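Long-range contact in uncharacterized protein (Sulfolobus turreted icosahedral virus 1, PDB 6BO3), which forms part of the turret at the virus's icosahedral vertices, probably as a penton protein built from two beta-sandwich domains: residues 55-60 / 79-84. The protein carries 1 engineered substitution. Residues are numbered along the deposited sequence; the frame is centred on the assembly and turned at random.
Sequences AVIDVL and IQLSAG
Ile57 and Val59 pair with Leu81 and Ile79 in an antiparallel arrangement at the edge of the C-H-E-F sheet of an N-terminal jelly roll, 57-62 being strand E and 78-81 the edge strand F. Four backbone hydrogen bonds join the strands, two at each of the pairs Ile57–Leu81 and Val59–Ile79; the straightest runs from Ile79 N to Val59 O (2.8 Å, 171° at the hydrogen). On the inner face the side chains meet in pairs: Ile57 CG1 rests on Leu81 CB at 3.8 Å, Val59 CB packs against Ile79 CB at 4.2 Å, and Leu81 CD1 reaches diagonally back to Val59 CG2 at 4.1 Å. In the facing layer Leu49 meets Ile57, Val59 and Leu81, while Ile131 covers Ile79 and Leu81. The other face is more polar. There Asp58 and Gln80 lie side by side, carboxylate and amide only 29° from coplanar, and Asp58 OD1 sits 3.5 Å from Gln80 CG. Gln80 stretches out from its strand, CG anti to the backbone N (chi1 -177°), laying its aliphatic stem slantwise across Val56. The methyl bump of Val56 CG1 fits against this stem, 3.3 Å from Gln80 CG and 3.4 Å from Leu81 O.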
loop_
_atom_site.group_PDB
_atom_site.type_symbol
_atom_site.label_atom_id
_atom_site.label_comp_id
_atom_site.label_asym_id
_atom_site.label_seq_id
_atom_site.Cartn_x
_atom_site.Cartn_y
_atom_site.Cartn_z
ATOM N N ALA A 55 2.322 -16.845 -4.599
ATOM C CA ALA A 55 2.491 -18.139 -3.949
ATOM C C ALA A 55 1.895 -18.071 -2.571
ATOM O O ALA A 55 2.205 -17.168 -1.816
ATOM C CB ALA A 55 3.955 -18.517 -3.840
ATOM N N VAL A 56 1.053 -19.042 -2.251
ATOM C CA VAL A 56 0.643 -19.262 -0.869
ATOM C C VAL A 56 1.859 -19.770 -0.113
ATOM O O VAL A 56 2.593 -20.625 -0.624
ATOM C CB VAL A 56 -0.459 -20.312 -0.780
ATOM C CG1 VAL A 56 -0.782 -20.640 0.675
ATOM C CG2 VAL A 56 -1.698 -19.832 -1.514
ATOM N N ILE A 57 2.069 -19.252 1.092
ATOM C CA ILE A 57 3.215 -19.636 1.895
ATOM C C ILE A 57 2.775 -20.052 3.289
ATOM O O ILE A 57 1.722 -19.599 3.807
ATOM C CB ILE A 57 4.315 -18.532 1.992
ATOM C CG1 ILE A 57 3.774 -17.196 2.522
ATOM C CG2 ILE A 57 4.993 -18.283 0.647
ATOM C CD1 ILE A 57 4.868 -16.208 2.884
ATOM N N ASP A 58 3.565 -20.956 3.856
ATOM C CA ASP A 58 3.381 -21.423 5.232
ATOM C C ASP A 58 4.475 -20.881 6.124
ATOM O O ASP A 58 5.676 -21.029 5.834
ATOM C CB ASP A 58 3.350 -22.944 5.304
ATOM C CG ASP A 58 2.339 -23.548 4.360
ATOM O OD1 ASP A 58 1.164 -23.105 4.359
ATOM O OD2 ASP A 58 2.730 -24.470 3.612
ATOM N N VAL A 59 4.061 -20.265 7.227
ATOM C CA VAL A 59 4.983 -19.561 8.114
ATOM C C VAL A 59 4.970 -20.262 9.470
ATOM O O VAL A 59 3.945 -20.256 10.154
ATOM C CB VAL A 59 4.610 -18.069 8.280
ATOM C CG1 VAL A 59 5.589 -17.348 9.190
ATOM C CG2 VAL A 59 4.549 -17.348 6.937
ATOM N N LEU A 60 6.096 -20.868 9.852
ATOM C CA LEU A 60 6.234 -21.456 11.188
ATOM C C LEU A 60 7.020 -20.514 12.135
ATOM O O LEU A 60 8.147 -20.097 11.871
ATOM C CB LEU A 60 6.833 -22.860 11.086
ATOM C CG LEU A 60 6.690 -23.896 12.210
ATOM C CD1 LEU A 60 5.286 -24.034 12.791
ATOM C CD2 LEU A 60 7.172 -25.241 11.683
ATOM N N ILE A 79 1.271 -20.909 9.990
ATOM C CA ILE A 79 0.369 -19.883 9.515
ATOM C C ILE A 79 0.427 -19.856 7.985
ATOM O O ILE A 79 1.475 -19.553 7.413
ATOM C CB ILE A 79 0.790 -18.515 10.061
ATOM C CG1 ILE A 79 0.707 -18.498 11.583
ATOM C CG2 ILE A 79 -0.103 -17.417 9.512
ATOM C CD1 ILE A 79 1.577 -17.426 12.206
ATOM N N GLN A 80 -0.692 -20.143 7.331
ATOM C CA GLN A 80 -0.742 -20.116 5.882
ATOM C C GLN A 80 -1.116 -18.704 5.444
ATOM O O GLN A 80 -2.175 -18.181 5.806
ATOM C CB GLN A 80 -1.723 -21.142 5.317
ATOM C CG GLN A 80 -1.720 -21.171 3.785
ATOM C CD GLN A 80 -2.640 -22.217 3.201
ATOM O OE1 GLN A 80 -3.780 -21.928 2.861
ATOM N NE2 GLN A 80 -2.142 -23.442 3.070
ATOM N N LEU A 81 -0.240 -18.085 4.670
ATOM C CA LEU A 81 -0.530 -16.769 4.125
ATOM C C LEU A 81 -0.876 -16.888 2.666
ATOM O O LEU A 81 -0.138 -17.501 1.908
ATOM C CB LEU A 81 0.659 -15.853 4.277
ATOM C CG LEU A 81 0.954 -15.346 5.681
ATOM C CD1 LEU A 81 2.065 -14.324 5.580
ATOM C CD2 LEU A 81 -0.268 -14.770 6.397
ATOM N N SER A 82 -2.008 -16.312 2.272
ATOM C CA SER A 82 -2.418 -16.377 0.880
ATOM C C SER A 82 -1.686 -15.282 0.108
ATOM O O SER A 82 -1.014 -14.447 0.703
ATOM C CB SER A 82 -3.930 -16.209 0.770
ATOM O OG SER A 82 -4.298 -14.913 1.199
ATOM N N ALA A 83 -1.811 -15.295 -1.220
ATOM C CA ALA A 83 -1.207 -14.262 -2.064
ATOM C C ALA A 83 -1.472 -12.831 -1.559
ATOM O O ALA A 83 -2.623 -12.459 -1.288
ATOM C CB ALA A 83 -1.700 -14.420 -3.498
ATOM N N GLY A 84 -0.397 -12.055 -1.406
ATOM C CA GLY A 84 -0.461 -10.637 -1.040
ATOM C C GLY A 84 -0.678 -10.337 0.444
ATOM O O GLY A 84 -0.772 -9.177 0.838
#